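Local atomic coordinates of cohesin (Archaeoglobus fulgidus, PDB entry 2XDH), a protein that carries a non-cellulosomal cohesin domain, the module type that in relatives pairs with dockerin domains, as part of a longer protein probably involved in carbohydrate binding. Residues A[29-40]-A[124-135]; A[52-60]-A[71-79]. All blocks are in the same frame, centred on the assembly; numbering follows the deposited sequence. Where two conformers were deposited one is given.

Contact 1 (A[29-40]-A[124-135]). With SO4 (sulfate ion), chain E.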
ATOM      1  N   LYS A  29       4.462   0.609   6.816  1.00 30.27           N
ATOM      2  CA  LYS A  29       4.190   1.854   7.528  1.00 29.22           C
ATOM      3  C   LYS A  29       3.808   1.641   8.991  1.00 30.43           C
ATOM      4  O   LYS A  29       2.857   2.236   9.498  1.00 30.84           O
ATOM      5  CB  LYS A  29       3.112   2.653   6.788  1.00 34.52           C
ATOM      6  CG  LYS A  29       3.548   3.012   5.361  1.00 37.04           C
ATOM      7  CD  LYS A  29       2.493   3.814   4.620  1.00 45.45           C
ATOM      8  CE  LYS A  29       2.784   3.834   3.123  1.00 50.05           C
ATOM      9  NZ  LYS A  29       1.750   4.601   2.377  1.00 48.79           N
ATOM     10  N   VAL A  30       4.578   0.812   9.681  1.00 32.48           N
ATOM     11  CA  VAL A  30       4.366   0.606  11.108  1.00 27.49           C
ATOM     12  C   VAL A  30       4.777   1.838  11.878  1.00 29.69           C
ATOM     13  O   VAL A  30       5.864   2.377  11.666  1.00 29.24           O
ATOM     14  CB  VAL A  30       5.155  -0.619  11.602  1.00 27.11           C
ATOM     15  CG1 VAL A  30       5.113  -0.743  13.125  1.00 31.43           C
ATOM     16  CG2 VAL A  30       4.615  -1.877  10.928  1.00 31.78           C
ATOM     17  N   GLY A  31       3.919   2.275  12.797  1.00 28.16           N
ATOM     18  CA  GLY A  31       4.193   3.465  13.576  1.00 29.84           C
ATOM     19  C   GLY A  31       4.534   3.208  15.030  1.00 33.37           C
ATOM     20  O   GLY A  31       5.238   3.995  15.663  1.00 30.78           O
ATOM     21  N   SER A  32       4.028   2.119  15.593  1.00 28.44           N
ATOM     22  CA  SER A  32       4.429   1.813  16.953  1.00 25.85           C
ATOM     23  C   SER A  32       4.440   0.318  17.191  1.00 30.63           C
ATOM     24  O   SER A  32       3.616  -0.420  16.651  1.00 28.32           O
ATOM     25  CB  SER A  32       3.534   2.509  17.969  1.00 32.82           C
ATOM     26  OG  SER A  32       2.246   1.959  17.947  1.00 47.04           O
ATOM     27  N   ILE A  33       5.380  -0.116  18.013  1.00 26.75           N
ATOM     28  CA  ILE A  33       5.521  -1.529  18.326  1.00 24.56           C
ATOM     29  C   ILE A  33       5.817  -1.629  19.805  1.00 34.53           C
ATOM     30  O   ILE A  33       6.714  -0.941  20.299  1.00 30.82           O
ATOM     31  CB  ILE A  33       6.736  -2.129  17.590  1.00 29.84           C
ATOM     32  CG1 ILE A  33       6.578  -2.010  16.076  1.00 29.38           C
ATOM     33  CG2 ILE A  33       6.960  -3.581  18.013  1.00 33.52           C
ATOM     34  CD1 ILE A  33       7.791  -2.498  15.312  1.00 34.00           C
ATOM     35  N   ASN A  34       5.055  -2.453  20.519  1.00 29.40           N
ATOM     36  CA  ASN A  34       5.466  -2.860  21.852  1.00 31.41           C
ATOM     37  C   ASN A  34       5.520  -4.359  21.861  1.00 30.85           C
ATOM     38  O   ASN A  34       4.620  -5.013  21.339  1.00 32.03           O
ATOM     39  CB  ASN A  34       4.502  -2.378  22.927  1.00 29.69           C
ATOM     40  CG  ASN A  34       4.703  -0.922  23.251  1.00 54.46           C
ATOM     41  OD1 ASN A  34       5.267  -0.576  24.288  1.00 65.76           O
ATOM     42  ND2 ASN A  34       4.285  -0.056  22.340  1.00 45.37           N
ATOM     43  N   LEU A  35       6.577  -4.906  22.440  1.00 30.62           N
ATOM     44  CA  LEU A  35       6.688  -6.352  22.526  1.00 29.53           C
ATOM     45  C   LEU A  35       7.522  -6.754  23.725  1.00 30.40           C
ATOM     46  O   LEU A  35       8.146  -5.902  24.371  1.00 36.52           O
ATOM     47  CB  LEU A  35       7.276  -6.933  21.239  1.00 28.66           C
ATOM     48  CG  LEU A  35       8.669  -6.463  20.796  1.00 29.37           C
ATOM     49  CD1 LEU A  35       9.773  -7.153  21.604  1.00 33.91           C
ATOM     50  CD2 LEU A  35       8.851  -6.753  19.317  1.00 35.35           C
ATOM     51  N   ILE A  36       7.489  -8.052  24.028  1.00 29.22           N
ATOM     52  CA  ILE A  36       8.288  -8.639  25.079  1.00 35.13           C
ATOM     53  C   ILE A  36       9.108  -9.755  24.452  1.00 33.15           C
ATOM     54  O   ILE A  36       8.564 -10.611  23.744  1.00 34.93           O
ATOM     55  CB  ILE A  36       7.398  -9.239  26.168  1.00 42.35           C
ATOM     56  CG1 ILE A  36       6.585  -8.134  26.854  1.00 38.37           C
ATOM     57  CG2 ILE A  36       8.238  -9.969  27.191  1.00 42.54           C
ATOM     58  CD1 ILE A  36       5.612  -8.668  27.878  1.00 34.39           C
ATOM     59  N   LEU A  37      10.419  -9.725  24.680  1.00 31.55           N
ATOM     60  CA  LEU A  37      11.292 -10.840  24.301  1.00 35.10           C
ATOM     61  C   LEU A  37      11.707 -11.571  25.555  1.00 33.22           C
ATOM     62  O   LEU A  37      12.354 -10.992  26.425  1.00 35.92           O
ATOM     63  CB  LEU A  37      12.552 -10.324  23.604  1.00 36.53           C
ATOM     64  CG  LEU A  37      13.574 -11.409  23.242  1.00 39.03           C
ATOM     65  CD1 LEU A  37      13.052 -12.273  22.107  1.00 33.39           C
ATOM     66  CD2 LEU A  37      14.904 -10.779  22.846  1.00 42.68           C
ATOM     67  N   SER A  38      11.321 -12.836  25.673  0.60 32.07           N
ATOM     68  CA  SER A  38      11.744 -13.620  26.825  0.60 39.30           C
ATOM     69  C   SER A  38      13.006 -14.378  26.452  0.60 41.89           C
ATOM     70  O   SER A  38      13.158 -14.807  25.311  0.60 39.81           O
ATOM     71  CB  SER A  38      10.645 -14.592  27.264  0.60 43.71           C
ATOM     72  OG  SER A  38       9.520 -13.891  27.759  0.60 44.23           O
ATOM     73  N   TYR A  39      13.911 -14.538  27.411  1.00 44.32           N
ATOM     74  CA  TYR A  39      15.165 -15.230  27.153  1.00 45.45           C
ATOM     75  C   TYR A  39      15.505 -16.229  28.259  1.00 45.63           C
ATOM     76  O   TYR A  39      15.050 -16.081  29.389  1.00 48.05           O
ATOM     77  CB  TYR A  39      16.287 -14.207  26.987  1.00 38.62           C
ATOM     78  CG  TYR A  39      16.471 -13.318  28.187  1.00 38.07           C
ATOM     79  CD1 TYR A  39      17.405 -13.626  29.166  1.00 48.60           C
ATOM     80  CD2 TYR A  39      15.715 -12.162  28.345  1.00 45.77           C
ATOM     81  CE1 TYR A  39      17.581 -12.808  30.273  1.00 51.37           C
ATOM     82  CE2 TYR A  39      15.883 -11.337  29.450  1.00 42.10           C
ATOM     83  CZ  TYR A  39      16.819 -11.672  30.410  1.00 50.82           C
ATOM     84  OH  TYR A  39      17.003 -10.862  31.509  1.00 61.52           O
ATOM     85  N   PRO A  40      16.303 -17.257  27.932  1.00 43.45           N
ATOM     86  CA  PRO A  40      16.640 -18.323  28.891  1.00 45.01           C
ATOM     87  C   PRO A  40      17.585 -17.894  30.016  1.00 50.69           C
ATOM     88  O   PRO A  40      18.300 -16.898  29.883  1.00 45.35           O
ATOM     89  CB  PRO A  40      17.319 -19.381  28.016  1.00 48.52           C
ATOM     90  CG  PRO A  40      17.835 -18.623  26.825  1.00 44.98           C
ATOM     91  CD  PRO A  40      16.853 -17.513  26.591  1.00 44.92           C
ATOM     92  N   ALA A 124      14.541 -21.178  24.088  1.00 40.30           N
ATOM     93  CA  ALA A 124      13.708 -20.313  23.260  1.00 36.72           C
ATOM     94  C   ALA A 124      14.003 -18.865  23.538  1.00 39.43           C
ATOM     95  O   ALA A 124      14.223 -18.486  24.692  1.00 40.58           O
ATOM     96  CB  ALA A 124      12.231 -20.600  23.527  1.00 38.68           C
ATOM     97  N   LEU A 125      14.045 -18.062  22.476  1.00 33.83           N
ATOM     98  CA  LEU A 125      13.995 -16.609  22.608  1.00 35.05           C
ATOM     99  C   LEU A 125      12.613 -16.276  22.098  1.00 35.36           C
ATOM    100  O   LEU A 125      12.388 -16.269  20.885  1.00 31.06           O
ATOM    101  CB  LEU A 125      15.065 -15.952  21.745  1.00 33.08           C
ATOM    102  CG  LEU A 125      16.486 -16.239  22.259  1.00 44.62           C
ATOM    103  CD1 LEU A 125      17.533 -16.058  21.168  1.00 44.47           C
ATOM    104  CD2 LEU A 125      16.791 -15.341  23.453  1.00 55.74           C
ATOM    105  N   THR A 126      11.683 -16.039  23.022  0.61 31.84           N
ATOM    106  CA  THR A 126      10.273 -15.936  22.663  0.61 37.14           C
ATOM    107  C   THR A 126       9.782 -14.501  22.539  0.61 31.99           C
ATOM    108  O   THR A 126      10.125 -13.641  23.337  0.61 34.96           O
ATOM    109  CB  THR A 126       9.374 -16.675  23.680  0.61 40.48           C
ATOM    110  OG1 THR A 126       9.344 -15.949  24.914  0.61 40.87           O
ATOM    111  CG2 THR A 126       9.895 -18.072  23.933  0.61 39.63           C
ATOM    112  N   LEU A 127       8.962 -14.260  21.527  1.00 30.28           N
ATOM    113  CA  LEU A 127       8.318 -12.964  21.326  1.00 31.62           C
ATOM    114  C   LEU A 127       6.861 -13.082  21.755  1.00 39.38           C
ATOM    115  O   LEU A 127       6.141 -13.969  21.292  1.00 33.66           O
ATOM    116  CB  LEU A 127       8.358 -12.600  19.837  1.00 29.15           C
ATOM    117  CG  LEU A 127       9.751 -12.239  19.321  1.00 30.50           C
ATOM    118  CD1 LEU A 127       9.761 -12.268  17.815  1.00 30.34           C
ATOM    119  CD2 LEU A 127      10.190 -10.858  19.860  1.00 29.69           C
ATOM    120  N   GLN A 128       6.409 -12.195  22.629  0.54 31.46           N
ATOM    121  CA  GLN A 128       5.001 -12.199  22.971  0.54 33.17           C
ATOM    122  C   GLN A 128       4.544 -10.832  23.429  0.54 29.11           C
ATOM    123  O   GLN A 128       5.314  -9.867  23.424  0.54 31.78           O
ATOM    124  CB  GLN A 128       4.692 -13.254  24.038  0.54 38.62           C
ATOM    125  CG  GLN A 128       5.396 -13.015  25.356  0.54 45.06           C
ATOM    126  CD  GLN A 128       6.730 -13.722  25.433  0.54 57.56           C
ATOM    127  OE1 GLN A 128       6.919 -14.781  24.833  0.54 67.98           O
ATOM    128  NE2 GLN A 128       7.666 -13.141  26.170  0.54 58.81           N
ATOM    129  N   GLY A 129       3.279 -10.759  23.821  1.00 27.53           N
ATOM    130  CA  GLY A 129       2.690  -9.502  24.251  1.00 28.43           C
ATOM    131  C   GLY A 129       2.753  -8.436  23.177  1.00 30.54           C
ATOM    132  O   GLY A 129       2.875  -7.246  23.471  1.00 33.76           O
ATOM    133  N   ILE A 130       2.665  -8.843  21.914  1.00 28.21           N
ATOM    134  CA  ILE A 130       2.880  -7.860  20.833  1.00 27.81           C
ATOM    135  C   ILE A 130       1.701  -6.889  20.675  1.00 25.73           C
ATOM    136  O   ILE A 130       0.539  -7.295  20.700  1.00 28.70           O
ATOM    137  CB  ILE A 130       3.183  -8.580  19.509  1.00 38.61           C
ATOM    138  CG1 ILE A 130       4.574  -9.215  19.590  1.00 36.37           C
ATOM    139  CG2 ILE A 130       3.112  -7.621  18.341  1.00 40.17           C
ATOM    140  CD1 ILE A 130       4.734 -10.302  18.640  1.00 37.60           C
ATOM    141  N   GLU A 131       2.014  -5.602  20.547  1.00 30.05           N
ATOM    142  CA  GLU A 131       1.010  -4.596  20.233  1.00 26.40           C
ATOM    143  C   GLU A 131       1.580  -3.758  19.100  1.00 37.07           C
ATOM    144  O   GLU A 131       2.606  -3.107  19.266  1.00 31.21           O
ATOM    145  CB  GLU A 131       0.731  -3.740  21.461  1.00 33.45           C
ATOM    146  CG  GLU A 131       0.398  -4.576  22.696  1.00 40.68           C
ATOM    147  CD  GLU A 131       0.184  -3.724  23.940  1.00 57.71           C
ATOM    148  OE1 GLU A 131       0.693  -2.587  23.978  1.00 58.78           O
ATOM    149  OE2 GLU A 131      -0.489  -4.194  24.879  1.00 58.63           O
ATOM    150  N   ILE A 132       0.948  -3.791  17.931  1.00 27.36           N
ATOM    151  CA  ILE A 132       1.560  -3.100  16.800  1.00 29.52           C
ATOM    152  C   ILE A 132       0.505  -2.357  15.998  1.00 34.01           C
ATOM    153  O   ILE A 132      -0.581  -2.891  15.764  1.00 30.46           O
ATOM    154  CB  ILE A 132       2.358  -4.111  15.951  1.00 35.42           C
ATOM    155  CG1 ILE A 132       2.903  -3.471  14.676  1.00 33.45           C
ATOM    156  CG2 ILE A 132       1.494  -5.311  15.629  1.00 44.44           C
ATOM    157  CD1 ILE A 132       3.876  -4.363  13.948  1.00 43.67           C
ATOM    158  N   TYR A 133       0.815  -1.115  15.620  1.00 29.72           N
ATOM    159  CA  TYR A 133      -0.122  -0.247  14.899  1.00 28.35           C
ATOM    160  C   TYR A 133       0.579   0.463  13.747  1.00 27.34           C
ATOM    161  O   TYR A 133       1.763   0.770  13.835  1.00 28.40           O
ATOM    162  CB  TYR A 133      -0.686   0.827  15.837  1.00 32.74           C
ATOM    163  CG  TYR A 133      -1.484   0.257  16.980  1.00 34.50           C
ATOM    164  CD1 TYR A 133      -2.849   0.057  16.863  1.00 43.10           C
ATOM    165  CD2 TYR A 133      -0.868  -0.097  18.172  1.00 40.75           C
ATOM    166  CE1 TYR A 133      -3.589  -0.478  17.904  1.00 47.53           C
ATOM    167  CE2 TYR A 133      -1.597  -0.628  19.225  1.00 44.80           C
ATOM    168  CZ  TYR A 133      -2.956  -0.818  19.080  1.00 52.56           C
ATOM    169  OH  TYR A 133      -3.692  -1.345  20.114  1.00 53.32           O
ATOM    170  N   ASP A 134      -0.141   0.746  12.671  1.00 27.38           N
ATOM    171  CA  ASP A 134       0.487   1.531  11.598  1.00 28.79           C
ATOM    172  C   ASP A 134       0.425   3.014  11.952  1.00 30.37           C
ATOM    173  O   ASP A 134      -0.098   3.381  13.008  1.00 33.34           O
ATOM    174  CB  ASP A 134      -0.145   1.221  10.224  1.00 30.19           C
ATOM    175  CG  ASP A 134      -1.579   1.684  10.114  1.00 37.52           C
ATOM    176  OD1 ASP A 134      -2.012   2.488  10.964  1.00 34.47           O
ATOM    177  OD2 ASP A 134      -2.277   1.259   9.155  1.00 39.91           O
ATOM    178  N   ILE A 135       0.954   3.871  11.082  1.00 27.26           N
ATOM    179  CA  ILE A 135       1.070   5.283  11.411  1.00 31.56           C
ATOM    180  C   ILE A 135      -0.295   5.961  11.450  1.00 36.58           C
ATOM    181  O   ILE A 135      -0.397   7.092  11.901  1.00 37.02           O
ATOM    182  CB  ILE A 135       1.983   6.027  10.415  1.00 36.73           C
ATOM    183  CG1 ILE A 135       1.495   5.793   8.984  1.00 34.53           C
ATOM    184  CG2 ILE A 135       3.453   5.597  10.587  1.00 27.59           C
ATOM    185  CD1 ILE A 135       2.279   6.579   7.938  1.00 42.12           C
TER
HETATM  186  S   SO4 E1670      -1.244   1.646   1.849  0.64208.50           S
HETATM  187  O1  SO4 E1670      -1.348   2.232   0.516  0.64210.05           O
HETATM  188  O2  SO4 E1670      -1.903   2.518   2.818  0.64208.83           O
HETATM  189  O3  SO4 E1670       0.164   1.496   2.207  0.64206.54           O
HETATM  190  O4  SO4 E1670      -1.889   0.335   1.856  0.64208.43           O
HETATM  191  O   HOH W   1       2.439  -0.349  19.999  1.00 38.74           O
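Leu-37 and Leu-127 meet on the tightly packed face of this antiparallel strand pair, with CD1 of Leu-37 3.9 Å from CD2 of Leu-127. The same CD2 reaches CD1 of Leu-35, and Leu-127 also packs on Ile-5 and Ala-7 of strand 3-12. Further along this face, Ile-132 turns CG1 anti to its own backbone N (chi1 174°) and crosses Val-30 at about a right angle, CG1 to CG1 3.8 Å, while running alongside Ile-33. The two strands are inner members of the cohesin beta sandwich. A classic beta bulge interrupts their pairing: the carbonyl of Tyr-133 accepts from Gly-31 N at 2.8 Å and from Ser-32 N at 3.2 Å. The reverse face, bearing Ser-32, Asn-34, Ser-38 and Gln-128, is more polar and partly exposed. There a water accepts from Asn-34 ND2 at 3.0 Å and donates to Glu-131 O; it also hydrogen-bonds Ser-32 OG, the water itself lying at the edge of the Tyr-133 ring, in its plane. At the margin Lys-29 forms a salt bridge with Asp-28 of the second subunit and a weak bond to sulfate, and Asp-134 OD1 accepts from the backbone N of Asp-136, a magnesium-binding residue, and of Asn-138.

Contact 2 (A[52-60]-A[71-79])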
ATOM      1  N   SER A  52      18.656  -1.617  12.435  1.00 33.89           N
ATOM      2  CA  SER A  52      18.874  -0.914  11.170  1.00 35.88           C
ATOM      3  C   SER A  52      17.689  -0.027  10.796  1.00 40.58           C
ATOM      4  O   SER A  52      17.825   0.916  10.023  1.00 39.05           O
ATOM      5  CB  SER A  52      19.151  -1.908  10.033  1.00 36.06           C
ATOM      6  OG  SER A  52      18.004  -2.697   9.732  1.00 35.80           O
ATOM      7  N   LEU A  53      16.521  -0.322  11.347  1.00 32.87           N
ATOM      8  CA  LEU A  53      15.320   0.425  10.982  1.00 27.99           C
ATOM      9  C   LEU A  53      14.938   1.480  12.006  1.00 31.99           C
ATOM     10  O   LEU A  53      14.074   2.301  11.745  1.00 33.09           O
ATOM     11  CB  LEU A  53      14.130  -0.528  10.800  1.00 26.30           C
ATOM     12  CG  LEU A  53      14.257  -1.530   9.665  1.00 31.41           C
ATOM     13  CD1 LEU A  53      13.103  -2.565   9.728  1.00 38.37           C
ATOM     14  CD2 LEU A  53      14.247  -0.787   8.339  1.00 36.82           C
ATOM     15  N   THR A  54      15.560   1.443  13.181  1.00 27.94           N
ATOM     16  CA  THR A  54      15.062   2.225  14.304  1.00 30.21           C
ATOM     17  C   THR A  54      16.132   3.173  14.862  1.00 28.64           C
ATOM     18  O   THR A  54      16.007   3.635  15.986  1.00 33.82           O
ATOM     19  CB  THR A  54      14.566   1.310  15.444  1.00 33.76           C
ATOM     20  OG1 THR A  54      15.586   0.349  15.741  1.00 34.22           O
ATOM     21  CG2 THR A  54      13.270   0.562  15.046  1.00 29.62           C
ATOM     22  N   GLN A  55      17.184   3.435  14.082  1.00 34.11           N
ATOM     23  CA  GLN A  55      18.271   4.314  14.521  1.00 33.42           C
ATOM     24  C   GLN A  55      17.738   5.688  14.923  1.00 36.76           C
ATOM     25  O   GLN A  55      18.332   6.376  15.748  1.00 35.23           O
ATOM     26  CB  GLN A  55      19.312   4.491  13.409  1.00 36.48           C
ATOM     27  CG  GLN A  55      20.168   3.265  13.109  1.00 40.92           C
ATOM     28  CD  GLN A  55      21.042   2.876  14.280  1.00 45.87           C
ATOM     29  OE1 GLN A  55      21.792   3.691  14.796  1.00 47.46           O
ATOM     30  NE2 GLN A  55      20.937   1.633  14.713  1.00 41.68           N
ATOM     31  N   ASN A  56      16.622   6.092  14.321  1.00 33.26           N
ATOM     32  CA  ASN A  56      16.079   7.428  14.555  1.00 36.47           C
ATOM     33  C   ASN A  56      14.654   7.407  15.094  1.00 37.95           C
ATOM     34  O   ASN A  56      14.003   8.445  15.213  1.00 46.18           O
ATOM     35  CB  ASN A  56      16.195   8.277  13.281  1.00 32.05           C
ATOM     36  CG  ASN A  56      17.642   8.564  12.916  1.00 36.51           C
ATOM     37  OD1 ASN A  56      18.176   8.038  11.931  1.00 40.63           O
ATOM     38  ND2 ASN A  56      18.289   9.386  13.721  1.00 33.35           N
ATOM     39  N   SER A  57      14.181   6.214  15.433  1.00 31.75           N
ATOM     40  CA  SER A  57      12.890   6.048  16.091  1.00 31.43           C
ATOM     41  C   SER A  57      12.982   6.469  17.563  1.00 33.54           C
ATOM     42  O   SER A  57      14.073   6.576  18.113  1.00 34.13           O
ATOM     43  CB  SER A  57      12.474   4.568  16.037  1.00 30.54           C
ATOM     44  OG  SER A  57      12.476   4.101  14.711  1.00 34.95           O
ATOM     45  N   LEU A  58      11.834   6.699  18.198  1.00 32.10           N
ATOM     46  CA  LEU A  58      11.794   6.836  19.646  1.00 29.81           C
ATOM     47  C   LEU A  58      11.839   5.417  20.200  1.00 36.24           C
ATOM     48  O   LEU A  58      10.946   4.619  19.913  1.00 34.64           O
ATOM     49  CB  LEU A  58      10.490   7.504  20.081  1.00 33.89           C
ATOM     50  CG  LEU A  58      10.323   7.831  21.567  1.00 38.78           C
ATOM     51  CD1 LEU A  58      11.452   8.722  22.039  1.00 39.75           C
ATOM     52  CD2 LEU A  58       8.994   8.507  21.810  1.00 38.51           C
ATOM     53  N   PHE A  59      12.856   5.113  21.004  1.00 30.73           N
ATOM     54  CA  PHE A  59      13.158   3.734  21.394  1.00 32.70           C
ATOM     55  C   PHE A  59      13.294   3.566  22.917  1.00 39.04           C
ATOM     56  O   PHE A  59      14.060   4.284  23.552  1.00 38.98           O
ATOM     57  CB  PHE A  59      14.455   3.321  20.696  1.00 34.72           C
ATOM     58  CG  PHE A  59      14.870   1.887  20.942  1.00 39.44           C
ATOM     59  CD1 PHE A  59      14.320   0.856  20.207  1.00 42.75           C
ATOM     60  CD2 PHE A  59      15.854   1.588  21.875  1.00 37.92           C
ATOM     61  CE1 PHE A  59      14.711  -0.466  20.421  1.00 35.39           C
ATOM     62  CE2 PHE A  59      16.247   0.279  22.102  1.00 36.74           C
ATOM     63  CZ  PHE A  59      15.676  -0.752  21.367  1.00 36.73           C
ATOM     64  N   ASP A  60      12.532   2.643  23.504  1.00 31.98           N
ATOM     65  CA  ASP A  60      12.632   2.388  24.949  1.00 35.33           C
ATOM     66  C   ASP A  60      12.727   0.896  25.212  1.00 39.92           C
ATOM     67  O   ASP A  60      12.173   0.090  24.466  1.00 33.60           O
ATOM     68  CB  ASP A  60      11.422   2.943  25.699  1.00 37.93           C
ATOM     69  CG  ASP A  60      11.447   4.446  25.815  1.00 52.87           C
ATOM     70  OD1 ASP A  60      12.310   4.962  26.552  1.00 52.64           O
ATOM     71  OD2 ASP A  60      10.596   5.107  25.178  1.00 56.18           O
ATOM     72  N   GLY A  71       9.771  -0.832  23.470  1.00 32.12           N
ATOM     73  CA  GLY A  71       8.781   0.050  22.897  1.00 27.52           C
ATOM     74  C   GLY A  71       9.445   0.849  21.793  1.00 34.35           C
ATOM     75  O   GLY A  71      10.527   1.416  21.983  1.00 35.44           O
ATOM     76  N   ILE A  72       8.797   0.893  20.633  1.00 31.86           N
ATOM     77  CA  ILE A  72       9.297   1.674  19.501  1.00 28.65           C
ATOM     78  C   ILE A  72       8.166   2.543  18.951  1.00 33.63           C
ATOM     79  O   ILE A  72       7.050   2.061  18.718  1.00 35.38           O
ATOM     80  CB  ILE A  72       9.796   0.757  18.362  1.00 29.50           C
ATOM     81  CG1 ILE A  72      11.022  -0.043  18.817  1.00 34.94           C
ATOM     82  CG2 ILE A  72      10.156   1.586  17.137  1.00 35.13           C
ATOM     83  CD1 ILE A  72      11.298  -1.285  17.998  1.00 31.96           C
ATOM     84  N   ALA A  73       8.448   3.819  18.743  1.00 30.32           N
ATOM     85  CA  ALA A  73       7.508   4.697  18.057  1.00 32.22           C
ATOM     86  C   ALA A  73       8.238   5.488  16.970  1.00 32.19           C
ATOM     87  O   ALA A  73       9.349   5.969  17.174  1.00 34.47           O
ATOM     88  CB  ALA A  73       6.821   5.631  19.035  1.00 30.52           C
ATOM     89  N   ASP A  74       7.606   5.625  15.810  1.00 32.05           N
ATOM     90  CA  ASP A  74       8.269   6.273  14.705  1.00 34.97           C
ATOM     91  C   ASP A  74       7.261   6.892  13.747  1.00 33.68           C
ATOM     92  O   ASP A  74       6.647   6.200  12.932  1.00 32.79           O
ATOM     93  CB  ASP A  74       9.156   5.262  13.988  1.00 30.66           C
ATOM     94  CG  ASP A  74      10.096   5.913  13.004  1.00 37.59           C
ATOM     95  OD1 ASP A  74       9.743   6.989  12.445  1.00 38.38           O
ATOM     96  OD2 ASP A  74      11.192   5.344  12.798  1.00 35.17           O
ATOM     97  N   SER A  75       7.112   8.206  13.839  1.00 30.65           N
ATOM     98  CA  SER A  75       6.138   8.944  13.035  1.00 31.65           C
ATOM     99  C   SER A  75       6.373   8.826  11.529  1.00 36.10           C
ATOM    100  O   SER A  75       5.446   9.034  10.756  1.00 39.36           O
ATOM    101  CB  SER A  75       6.117  10.421  13.453  1.00 36.75           C
ATOM    102  OG  SER A  75       7.275  11.100  12.984  1.00 36.77           O
ATOM    103  N   ASN A  76       7.595   8.481  11.108  1.00 33.72           N
ATOM    104  CA  ASN A  76       7.887   8.273   9.676  1.00 34.03           C
ATOM    105  C   ASN A  76       7.258   7.003   9.116  1.00 36.94           C
ATOM    106  O   ASN A  76       7.043   6.867   7.897  1.00 31.71           O
ATOM    107  CB  ASN A  76       9.389   8.155   9.421  1.00 30.01           C
ATOM    108  CG  ASN A  76      10.165   9.352   9.917  1.00 35.78           C
ATOM    109  OD1 ASN A  76      10.253  10.367   9.235  1.00 28.16           O
ATOM    110  ND2 ASN A  76      10.753   9.228  11.101  1.00 33.16           N
ATOM    111  N   GLY A  77       6.993   6.059  10.004  1.00 34.10           N
ATOM    112  CA  GLY A  77       6.608   4.730   9.576  1.00 27.84           C
ATOM    113  C   GLY A  77       7.833   3.883   9.297  1.00 36.62           C
ATOM    114  O   GLY A  77       8.832   4.368   8.785  1.00 31.32           O
ATOM    115  N   ILE A  78       7.747   2.612   9.658  1.00 31.51           N
ATOM    116  CA  ILE A  78       8.768   1.617   9.365  1.00 31.04           C
ATOM    117  C   ILE A  78       8.196   0.648   8.350  1.00 33.08           C
ATOM    118  O   ILE A  78       7.102   0.106   8.556  1.00 29.28           O
ATOM    119  CB  ILE A  78       9.120   0.847  10.655  1.00 28.81           C
ATOM    120  CG1 ILE A  78       9.834   1.790  11.639  1.00 31.98           C
ATOM    121  CG2 ILE A  78      10.003  -0.349  10.368  1.00 30.74           C
ATOM    122  CD1 ILE A  78      10.010   1.174  13.044  1.00 35.09           C
ATOM    123  N   SER A  79       8.908   0.437   7.249  1.00 28.30           N
ATOM    124  CA  SER A  79       8.450  -0.482   6.211  1.00 29.14           C
ATOM    125  C   SER A  79       9.588  -1.382   5.753  1.00 36.77           C
ATOM    126  O   SER A  79      10.759  -1.060   5.959  1.00 35.94           O
ATOM    127  CB  SER A  79       7.926   0.304   4.992  1.00 34.09           C
ATOM    128  OG  SER A  79       6.818   1.115   5.354  1.00 35.10           O
TER
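Ser-57 donates its hydroxyl to Asp-74, OG to OD2 2.6 Å, reaching the carboxylate on its anti side and 30° out of its plane. With CG anti to the backbone N (chi1 -168°), Asp-74 extends OD2 to Ser-57 while OD1 turns back to its own chain. OD1 takes two bonds from Asn-76: ND2 of that residue comes to the syn lone pair at 2.8 Å, and its backbone N closes an Asx turn. Were Asp-74 an alanine, Ser-57 OG would probably lose its acceptor and Asn-76 both of the bonds it gives to OD1. Backbone bonds continue from this polar corner, Leu-58 pairing with Ala-73 through both N-H groups and Asp-60 likewise with Gly-71; Gly-71 N meets Asp-60 O at 2.8 Å. Most of the apolar contacts gather on the side of Phe-59 and Ile-72. CG1 of Ile-72 approaches Phe-59 CD1 to 3.7 Å, and the ring also packs on Val-48 and Phe-85. From the preceding loop, Thr-54 CG2 rests against CG2 of Ile-72 and touches CD1 of Ile-78 at 3.9 Å; Thr-54 OG1 bonds Leu-84 O. Beyond them Leu-53 CD1, of the same loop, leans on Ile-78 CG2. The whole is the open end of the beta hairpin 58-64/67-74, continued by the type I turn from Asp-74 to Gly-77 into strand 77-79 of the cohesin domain.

The two contacts lie side by side in one sheet of the cohesin domain, their centres about 13 Å apart. Strand 17-38 is the shared seam: contact 1 pairs it with strand 123-134, while strand 67-74 of contact 2 runs antiparallel along its other edge. Several backbone contacts sew them together, among them Val-30 O to Ile-78 N and Ile-33 O to Ile-72 N, each 2.8 Å and probably a hydrogen bond. In sequence the order is 29-40, 52-60, 71-79, 124-135, which places the local hairpin contact within the span bridged by the long-range one. Distant parts of the chain are thus joined into one continuous sheet.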